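Anthranilate-CoA ligase (PDB 4WV3) is a CoA ligase of the ANL superfamily of AMP-binding enzymes, with a large N-terminal domain and a smaller C-terminal domain around a nucleotide pocket. Local coordinates at residues G181-P186 against W378-K383; T320-I325 against E371-S376. All coordinates share one frame; numbering follows the deposited sequence.

Contact 1: residues G181-P186 against W378-K383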
ATOM      1  N   GLY A 181     -17.175   4.868   5.614  1.00 43.34           N
ATOM      2  CA  GLY A 181     -16.378   3.879   4.914  1.00 41.76           C
ATOM      3  C   GLY A 181     -15.056   4.435   4.423  1.00 35.57           C
ATOM      4  O   GLY A 181     -14.332   5.088   5.175  1.00 33.41           O
ATOM      5  N   PRO A 182     -14.734   4.180   3.148  1.00 26.34           N
ATOM      6  CA  PRO A 182     -13.467   4.612   2.553  1.00 35.63           C
ATOM      7  C   PRO A 182     -13.480   6.085   2.148  1.00 36.57           C
ATOM      8  O   PRO A 182     -14.523   6.625   1.774  1.00 32.85           O
ATOM      9  CB  PRO A 182     -13.347   3.718   1.317  1.00 23.50           C
ATOM     10  CG  PRO A 182     -14.758   3.453   0.924  1.00 26.69           C
ATOM     11  CD  PRO A 182     -15.561   3.416   2.198  1.00 25.72           C
ATOM     12  N   LYS A 183     -12.320   6.726   2.239  1.00 27.13           N
ATOM     13  CA  LYS A 183     -12.176   8.115   1.828  1.00 25.73           C
ATOM     14  C   LYS A 183     -11.517   8.177   0.458  1.00 19.43           C
ATOM     15  O   LYS A 183     -10.534   7.481   0.205  1.00 19.93           O
ATOM     16  CB  LYS A 183     -11.332   8.887   2.841  1.00 27.51           C
ATOM     17  CG  LYS A 183     -11.845   8.815   4.270  1.00 34.29           C
ATOM     18  CD  LYS A 183     -10.814   9.346   5.254  1.00 31.77           C
ATOM     19  CE  LYS A 183      -9.482   8.625   5.100  1.00 30.39           C
ATOM     20  NZ  LYS A 183      -9.622   7.145   5.202  1.00 35.40           N
ATOM     21  N   GLY A 184     -12.062   9.007  -0.423  1.00 20.03           N
ATOM     22  CA  GLY A 184     -11.477   9.208  -1.735  1.00 17.27           C
ATOM     23  C   GLY A 184     -10.282  10.139  -1.664  1.00 11.29           C
ATOM     24  O   GLY A 184     -10.384  11.256  -1.157  1.00 11.61           O
ATOM     25  N   ILE A 185      -9.144   9.679  -2.172  1.00 16.25           N
ATOM     26  CA  ILE A 185      -7.919  10.470  -2.144  1.00 13.12           C
ATOM     27  C   ILE A 185      -7.433  10.792  -3.554  1.00 13.92           C
ATOM     28  O   ILE A 185      -6.923   9.917  -4.256  1.00 12.54           O
ATOM     29  CB  ILE A 185      -6.810   9.753  -1.354  1.00 11.75           C
ATOM     30  CG1 ILE A 185      -7.259   9.533   0.092  1.00  9.61           C
ATOM     31  CG2 ILE A 185      -5.512  10.551  -1.404  1.00 10.12           C
ATOM     32  CD1 ILE A 185      -6.280   8.752   0.931  1.00  8.28           C
ATOM     33  N   PRO A 186      -7.610  12.051  -3.978  1.00 14.27           N
ATOM     34  CA  PRO A 186      -7.186  12.514  -5.302  1.00 12.98           C
ATOM     35  C   PRO A 186      -5.732  12.982  -5.321  1.00 15.68           C
ATOM     36  O   PRO A 186      -5.296  13.692  -4.415  1.00 20.89           O
ATOM     37  CB  PRO A 186      -8.124  13.694  -5.566  1.00 10.61           C
ATOM     38  CG  PRO A 186      -8.408  14.243  -4.211  1.00 11.09           C
ATOM     39  CD  PRO A 186      -8.386  13.076  -3.255  1.00 10.74           C
ATOM     40  N   TRP A 378     -11.883  13.437  -1.195  1.00 12.88           N
ATOM     41  CA  TRP A 378     -13.012  13.561  -2.106  1.00 16.73           C
ATOM     42  C   TRP A 378     -14.311  13.253  -1.368  1.00 17.84           C
ATOM     43  O   TRP A 378     -14.498  12.147  -0.857  1.00 17.43           O
ATOM     44  CB  TRP A 378     -12.843  12.637  -3.315  1.00 16.14           C
ATOM     45  CG  TRP A 378     -13.956  12.752  -4.313  1.00 21.14           C
ATOM     46  CD1 TRP A 378     -14.896  11.806  -4.607  1.00 13.27           C
ATOM     47  CD2 TRP A 378     -14.255  13.883  -5.141  1.00 25.36           C
ATOM     48  NE1 TRP A 378     -15.755  12.275  -5.571  1.00 12.69           N
ATOM     49  CE2 TRP A 378     -15.384  13.548  -5.916  1.00 21.15           C
ATOM     50  CE3 TRP A 378     -13.675  15.145  -5.306  1.00 24.10           C
ATOM     51  CZ2 TRP A 378     -15.945  14.429  -6.838  1.00 18.79           C
ATOM     52  CZ3 TRP A 378     -14.233  16.019  -6.223  1.00 18.97           C
ATOM     53  CH2 TRP A 378     -15.357  15.657  -6.977  1.00 19.54           C
ATOM     54  N   HIS A 379     -15.192  14.247  -1.309  1.00 12.92           N
ATOM     55  CA  HIS A 379     -16.478  14.133  -0.622  1.00 17.21           C
ATOM     56  C   HIS A 379     -16.351  13.814   0.866  1.00 15.62           C
ATOM     57  O   HIS A 379     -17.100  12.998   1.401  1.00 23.14           O
ATOM     58  CB  HIS A 379     -17.389  13.119  -1.320  1.00 15.58           C
ATOM     59  CG  HIS A 379     -17.891  13.580  -2.652  1.00 14.32           C
ATOM     60  ND1 HIS A 379     -18.522  12.739  -3.543  1.00 12.70           N
ATOM     61  CD2 HIS A 379     -17.856  14.797  -3.244  1.00 13.19           C
ATOM     62  CE1 HIS A 379     -18.854  13.419  -4.626  1.00 16.64           C
ATOM     63  NE2 HIS A 379     -18.461  14.670  -4.470  1.00 16.32           N
ATOM     64  N   ASN A 380     -15.401  14.464   1.528  1.00 12.20           N
ATOM     65  CA  ASN A 380     -15.299  14.389   2.980  1.00 15.94           C
ATOM     66  C   ASN A 380     -14.768  15.695   3.560  1.00 17.55           C
ATOM     67  O   ASN A 380     -13.628  15.768   4.020  1.00 15.96           O
ATOM     68  CB  ASN A 380     -14.436  13.206   3.416  1.00 13.65           C
ATOM     69  CG  ASN A 380     -14.998  12.500   4.632  1.00 28.19           C
ATOM     70  OD1 ASN A 380     -15.075  11.272   4.672  1.00 30.60           O
ATOM     71  ND2 ASN A 380     -15.411  13.276   5.629  1.00 30.10           N
ATOM     72  N   PHE A 381     -15.618  16.716   3.526  1.00 14.76           N
ATOM     73  CA  PHE A 381     -15.277  18.069   3.954  1.00  9.69           C
ATOM     74  C   PHE A 381     -14.699  18.115   5.366  1.00 12.15           C
ATOM     75  O   PHE A 381     -13.658  18.727   5.597  1.00 14.74           O
ATOM     76  CB  PHE A 381     -16.526  18.955   3.855  1.00 16.59           C
ATOM     77  CG  PHE A 381     -16.325  20.365   4.333  1.00 11.41           C
ATOM     78  CD1 PHE A 381     -15.791  21.326   3.491  1.00  9.97           C
ATOM     79  CD2 PHE A 381     -16.704  20.738   5.612  1.00 11.02           C
ATOM     80  CE1 PHE A 381     -15.618  22.628   3.925  1.00 14.80           C
ATOM     81  CE2 PHE A 381     -16.533  22.037   6.051  1.00 13.29           C
ATOM     82  CZ  PHE A 381     -15.992  22.984   5.205  1.00 15.12           C
ATOM     83  N   GLU A 382     -15.374  17.454   6.301  1.00 18.57           N
ATOM     84  CA  GLU A 382     -14.974  17.484   7.705  1.00 21.24           C
ATOM     85  C   GLU A 382     -13.612  16.836   7.943  1.00 23.39           C
ATOM     86  O   GLU A 382     -12.769  17.389   8.648  1.00 24.95           O
ATOM     87  CB  GLU A 382     -16.031  16.801   8.573  1.00 23.86           C
ATOM     88  CG  GLU A 382     -15.804  16.963  10.066  1.00 30.26           C
ATOM     89  CD  GLU A 382     -16.709  16.070  10.891  1.00 47.49           C
ATOM     90  OE1 GLU A 382     -16.554  14.833  10.810  1.00 62.96           O
ATOM     91  OE2 GLU A 382     -17.574  16.603  11.616  1.00 46.97           O
ATOM     92  N   LYS A 383     -13.400  15.664   7.353  1.00 18.83           N
ATOM     93  CA  LYS A 383     -12.167  14.913   7.571  1.00 19.72           C
ATOM     94  C   LYS A 383     -10.971  15.512   6.834  1.00 18.05           C
ATOM     95  O   LYS A 383      -9.823  15.297   7.224  1.00 17.02           O
ATOM     96  CB  LYS A 383     -12.354  13.442   7.192  1.00 20.26           C
ATOM     97  CG  LYS A 383     -13.294  12.693   8.123  1.00 29.76           C
ATOM     98  CD  LYS A 383     -13.475  11.247   7.694  1.00 38.57           C
ATOM     99  CE  LYS A 383     -14.435  10.518   8.623  1.00 52.71           C
ATOM    100  NZ  LYS A 383     -15.779  11.161   8.654  1.00 46.53           N
TER
HETATM  101  O   HOH W   1     -15.452   9.460  -1.006  1.00 24.26           O
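K183 and K383 meet by their aliphatic middles, crossing at about a right angle, with K183 CD 4.1 Å from K383 CD. K183 belongs to the end of the glycine-rich P-loop signature of ANL enzymes, which in relatives lies at the nucleotide phosphates, and it opens strand 183-188; K383 sits in the first turn of helix 381-387. The two chains then part. K183 bends at both of its last torsions, chi3 and chi4 near -55°, whereas K383 runs straight until a single bend at chi4, and the amines NZ of K183 and NZ of K383 end 8.1 Å apart. The K183 side chain comes within about 7 Å of the bound 3UK. Next to K383, N380, at the N-cap position of the helix, has its CB directed toward the strand, and its OD1 lies 4.1 Å from CG of K183.

Farther along, the backbone takes over. W378 N donates to G184 O at 2.6 Å, with 155° at the hydrogen, and a water that donates to W378 O at 2.9 Å also takes a weak bond from G184 N. With no side chain on G184, CB of W378 comes directly against its carbonyl, 3.6 Å from G184 O, while the ring of P186 brings CD loosely up to the same CB. From there CG stands opposite the backbone N (chi1 -178°), which swings the indole off strand 183-188 and onto L172 and Y174 of the neighbouring strand 169-175. NE1, on the five-membered ring of W378, makes a hydrogen bond to the backbone oxygen of D105.

Contact 2: residues T320-I325 against E371-S376. With 3UK (5'-O-[(S)-[(2-aminobenzoyl)oxy](hydroxy)phosphoryl]adenosine), chain C.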
ATOM      1  N   THR A 320      -1.565   6.882   1.552  1.00 16.34           N
ATOM      2  CA  THR A 320      -2.213   7.190   0.285  1.00 15.81           C
ATOM      3  C   THR A 320      -2.377   8.699   0.110  1.00 15.72           C
ATOM      4  O   THR A 320      -2.368   9.208  -1.011  1.00 16.51           O
ATOM      5  CB  THR A 320      -3.572   6.474   0.166  1.00 16.47           C
ATOM      6  OG1 THR A 320      -3.405   5.084   0.470  1.00 16.81           O
ATOM      7  CG2 THR A 320      -4.137   6.614  -1.241  1.00 12.54           C
ATOM      8  N   GLU A 321      -2.504   9.412   1.225  1.00 14.52           N
ATOM      9  CA  GLU A 321      -2.613  10.869   1.196  1.00 13.18           C
ATOM     10  C   GLU A 321      -1.339  11.514   0.650  1.00 13.43           C
ATOM     11  O   GLU A 321      -1.387  12.589   0.052  1.00 12.36           O
ATOM     12  CB  GLU A 321      -2.924  11.423   2.590  1.00 13.98           C
ATOM     13  CG  GLU A 321      -4.325  11.108   3.103  1.00 12.43           C
ATOM     14  CD  GLU A 321      -4.434   9.731   3.733  1.00 17.36           C
ATOM     15  OE1 GLU A 321      -3.451   8.961   3.673  1.00 16.31           O
ATOM     16  OE2 GLU A 321      -5.507   9.419   4.292  1.00 16.73           O
ATOM     17  N   ASN A 322      -0.205  10.854   0.864  1.00 14.36           N
ATOM     18  CA  ASN A 322       1.079  11.339   0.370  1.00 15.71           C
ATOM     19  C   ASN A 322       1.516  10.557  -0.864  1.00 11.98           C
ATOM     20  O   ASN A 322       2.579  10.809  -1.432  1.00 15.76           O
ATOM     21  CB  ASN A 322       2.145  11.224   1.461  1.00 13.80           C
ATOM     22  CG  ASN A 322       3.431  11.941   1.100  1.00 18.38           C
ATOM     23  OD1 ASN A 322       3.410  13.096   0.676  1.00 14.15           O
ATOM     24  ND2 ASN A 322       4.557  11.253   1.247  1.00 15.02           N
ATOM     25  N   PHE A 323       0.695   9.593  -1.269  1.00 14.18           N
ATOM     26  CA  PHE A 323       1.014   8.757  -2.420  1.00 13.38           C
ATOM     27  C   PHE A 323       1.981   7.640  -2.039  1.00 11.82           C
ATOM     28  O   PHE A 323       1.681   6.460  -2.219  1.00 15.51           O
ATOM     29  CB  PHE A 323       1.605   9.602  -3.549  1.00  9.41           C
ATOM     30  CG  PHE A 323       1.584   8.924  -4.890  1.00  9.85           C
ATOM     31  CD1 PHE A 323       0.414   8.858  -5.628  1.00 11.01           C
ATOM     32  CD2 PHE A 323       2.733   8.353  -5.411  1.00 11.99           C
ATOM     33  CE1 PHE A 323       0.391   8.234  -6.861  1.00 11.21           C
ATOM     34  CE2 PHE A 323       2.716   7.728  -6.643  1.00 14.17           C
ATOM     35  CZ  PHE A 323       1.543   7.669  -7.370  1.00 10.99           C
ATOM     36  N   HIS A 324       3.143   8.017  -1.514  1.00 12.29           N
ATOM     37  CA  HIS A 324       4.152   7.040  -1.109  1.00 11.52           C
ATOM     38  C   HIS A 324       4.985   7.413   0.119  1.00 11.10           C
ATOM     39  O   HIS A 324       4.628   8.312   0.880  1.00 16.00           O
ATOM     40  CB  HIS A 324       5.059   6.732  -2.303  1.00 12.55           C
ATOM     41  CG  HIS A 324       5.438   5.287  -2.411  1.00 15.67           C
ATOM     42  ND1 HIS A 324       6.621   4.787  -1.913  1.00 13.54           N
ATOM     43  CD2 HIS A 324       4.782   4.233  -2.951  1.00 12.31           C
ATOM     44  CE1 HIS A 324       6.681   3.488  -2.145  1.00 13.22           C
ATOM     45  NE2 HIS A 324       5.578   3.127  -2.775  1.00 12.39           N
ATOM     46  N   ILE A 325       6.100   6.709   0.290  1.00 10.54           N
ATOM     47  CA  ILE A 325       6.910   6.768   1.505  1.00 14.35           C
ATOM     48  C   ILE A 325       7.520   8.141   1.797  1.00 12.64           C
ATOM     49  O   ILE A 325       8.069   8.789   0.906  1.00  9.65           O
ATOM     50  CB  ILE A 325       8.024   5.695   1.468  1.00 12.43           C
ATOM     51  CG1 ILE A 325       7.406   4.298   1.365  1.00 14.70           C
ATOM     52  CG2 ILE A 325       8.916   5.793   2.692  1.00 11.14           C
ATOM     53  CD1 ILE A 325       8.414   3.172   1.425  1.00 10.01           C
ATOM     54  N   GLU A 371       5.099  18.073  -0.920  1.00 13.98           N
ATOM     55  CA  GLU A 371       4.549  18.623  -2.151  1.00 14.68           C
ATOM     56  C   GLU A 371       3.814  17.543  -2.937  1.00 13.48           C
ATOM     57  O   GLU A 371       3.258  17.805  -4.002  1.00 10.69           O
ATOM     58  CB  GLU A 371       5.648  19.247  -3.011  1.00 11.78           C
ATOM     59  CG  GLU A 371       6.190  20.557  -2.467  1.00 13.37           C
ATOM     60  CD  GLU A 371       7.154  21.231  -3.423  1.00 13.24           C
ATOM     61  OE1 GLU A 371       7.846  20.518  -4.181  1.00 14.08           O
ATOM     62  OE2 GLU A 371       7.215  22.479  -3.418  1.00 15.37           O
ATOM     63  N   THR A 372       3.815  16.328  -2.399  1.00 11.16           N
ATOM     64  CA  THR A 372       3.148  15.204  -3.044  1.00 15.39           C
ATOM     65  C   THR A 372       1.856  14.848  -2.315  1.00 14.15           C
ATOM     66  O   THR A 372       1.119  13.953  -2.733  1.00  8.92           O
ATOM     67  CB  THR A 372       4.059  13.966  -3.097  1.00 13.26           C
ATOM     68  OG1 THR A 372       4.270  13.465  -1.771  1.00 10.63           O
ATOM     69  CG2 THR A 372       5.397  14.324  -3.716  1.00 12.04           C
ATOM     70  N   ALA A 373       1.589  15.555  -1.222  1.00 12.45           N
ATOM     71  CA  ALA A 373       0.392  15.317  -0.429  1.00 13.58           C
ATOM     72  C   ALA A 373      -0.847  15.843  -1.144  1.00 14.77           C
ATOM     73  O   ALA A 373      -0.785  16.848  -1.849  1.00 17.01           O
ATOM     74  CB  ALA A 373       0.528  15.963   0.941  1.00 14.64           C
ATOM     75  N   ALA A 374      -1.968  15.154  -0.960  1.00 11.45           N
ATOM     76  CA  ALA A 374      -3.230  15.587  -1.545  1.00 14.28           C
ATOM     77  C   ALA A 374      -3.680  16.902  -0.918  1.00 13.99           C
ATOM     78  O   ALA A 374      -3.245  17.260   0.177  1.00 11.87           O
ATOM     79  CB  ALA A 374      -4.293  14.517  -1.369  1.00  8.43           C
ATOM     80  N   LEU A 375      -4.549  17.622  -1.618  1.00 15.01           N
ATOM     81  CA  LEU A 375      -5.025  18.914  -1.142  1.00 15.20           C
ATOM     82  C   LEU A 375      -6.197  18.739  -0.179  1.00 17.84           C
ATOM     83  O   LEU A 375      -6.343  19.494   0.783  1.00 16.56           O
ATOM     84  CB  LEU A 375      -5.419  19.797  -2.325  1.00 12.13           C
ATOM     85  CG  LEU A 375      -4.912  21.240  -2.285  1.00 18.52           C
ATOM     86  CD1 LEU A 375      -3.501  21.296  -1.723  1.00 12.05           C
ATOM     87  CD2 LEU A 375      -4.952  21.844  -3.679  1.00 15.93           C
ATOM     88  N   SER A 376      -7.022  17.732  -0.450  1.00 12.34           N
ATOM     89  CA  SER A 376      -8.147  17.381   0.407  1.00 11.87           C
ATOM     90  C   SER A 376      -8.690  16.021  -0.013  1.00 15.00           C
ATOM     91  O   SER A 376      -8.292  15.482  -1.045  1.00 13.43           O
ATOM     92  CB  SER A 376      -9.254  18.432   0.316  1.00 13.91           C
ATOM     93  OG  SER A 376      -9.824  18.465  -0.981  1.00  9.78           O
TER
HETATM   94  C10 3UK C 601       0.676   2.717   8.206  1.00 15.41           C
HETATM   95  C15 3UK C 601       3.080   2.075   8.354  1.00 14.30           C
HETATM   96  C17 3UK C 601       4.601   1.646  10.106  1.00 16.80           C
HETATM   97  C21 3UK C 601       0.702   4.094   8.808  1.00 16.10           C
HETATM   98  C26 3UK C 601       1.446   3.056   2.131  1.00 15.05           C
HETATM   99  C28 3UK C 601       3.810   2.750   1.743  1.00 16.55           C
HETATM  100  O01 3UK C 601      -0.010   1.840   3.625  1.00 18.22           O
HETATM  101  C02 3UK C 601       0.162   2.875   3.021  1.00 17.11           C
HETATM  102  O03 3UK C 601      -0.931   3.760   2.805  1.00 21.84           O
HETATM  103  P04 3UK C 601      -2.315   3.558   3.562  1.00 17.89           P
HETATM  104  O05 3UK C 601      -3.313   4.658   3.081  1.00 26.99           O
HETATM  105  O06 3UK C 601      -2.160   3.690   5.154  1.00 11.48           O
HETATM  106  C07 3UK C 601      -1.072   4.451   5.700  1.00 10.92           C
HETATM  107  C08 3UK C 601      -0.889   4.044   7.134  1.00  9.51           C
HETATM  108  O09 3UK C 601      -0.326   2.715   7.197  1.00 16.06           O
HETATM  109  N11 3UK C 601       1.942   2.392   7.634  1.00 15.39           N
HETATM  110  C12 3UK C 601       2.225   2.333   6.298  1.00 14.80           C
HETATM  111  N13 3UK C 601       3.534   1.984   6.154  1.00 14.71           N
HETATM  112  C14 3UK C 601       4.086   1.819   7.414  1.00 14.12           C
HETATM  113  N16 3UK C 601       3.356   1.984   9.681  1.00 13.53           N
HETATM  114  N18 3UK C 601       5.597   1.390   9.267  1.00 19.80           N
HETATM  115  C19 3UK C 601       5.404   1.458   7.941  1.00 16.53           C
HETATM  116  N20 3UK C 601       6.476   1.183   7.050  1.00 15.28           N
HETATM  117  O22 3UK C 601      -0.063   4.109   9.999  1.00 13.20           O
HETATM  118  C23 3UK C 601       0.075   4.937   7.803  1.00 11.91           C
HETATM  119  O24 3UK C 601      -0.614   6.032   8.438  1.00 18.26           O
HETATM  120  O25 3UK C 601      -2.894   2.198   3.208  1.00 14.46           O
HETATM  121  C27 3UK C 601       2.662   2.577   2.555  1.00 15.38           C
HETATM  122  C29 3UK C 601       3.707   3.427   0.481  1.00 15.17           C
HETATM  123  C30 3UK C 601       2.492   3.909   0.058  1.00 15.68           C
HETATM  124  C31 3UK C 601       1.343   3.734   0.867  1.00 16.48           C
HETATM  125  N32 3UK C 601       0.049   4.246   0.417  1.00 18.68           N
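OD1 of N322 is gripped by two hydroxyls, OG1 of T372 and OG of S370. T372 OG1 donates to N322 OD1 over 2.6 Å, but from well above the amide plane, 53° out of it, with the two side chains crossing at a slant; the same T372 hydroxyl also bonds to Y346 OH. S370 OG also bonds to T372 N, so one hydroxyl links the N322 side chain to the backbone of the 371-376 loop. N322 reaches T372 because its CG points opposite the backbone N (chi1 -169°). At the other end, ND2 of N322 donates to H324 O at 3.0 Å, so bonds at both ends, neither ideally placed, limit how the amide can turn.

The T-E pair at the head of 320-325 matches a signature motif of ANL enzymes, which lies against the phosphate. T320 meets 3UK O05 twice, through OG1 at 2.6 Å and through N at 3.2 Å. The aryl ring of 3UK stands nearly upright on H324, its edge atom C29 3.6 Å above the centre of the imidazole face, and H324 NE2 is bonded to F222 O.

E321 turns its carboxylate away from 371-376, OE2 bonding to Y377 OH, and meets that loop with its backbone. A374 N donates to E321 O at 2.8 Å, almost in line with the carbonyl, and A373 CA adds a CH...O contact to E321 O at 3.3 Å.

Overall arrangement
The centres of the two contacts are 13 Å apart, and the segments come along the chain as 181-186, 320-325, 371-376, 378-383, so contact 2 is nested inside the loop closed by contact 1. Y377 alone separates the second segments, and it packs on K183 and I185 of strand 183-188. That strand joins the two: the side chain of I185 lies on T320 and E321, and P186 touches A374 and S376. Contact 2 is buried and lines the 3UK pocket; contact 1 lies nearer the surface. Strand 183-188 thus links the pocket loop 320-325, which touches 3UK through T320, to the more peripheral chain from 371 to 383.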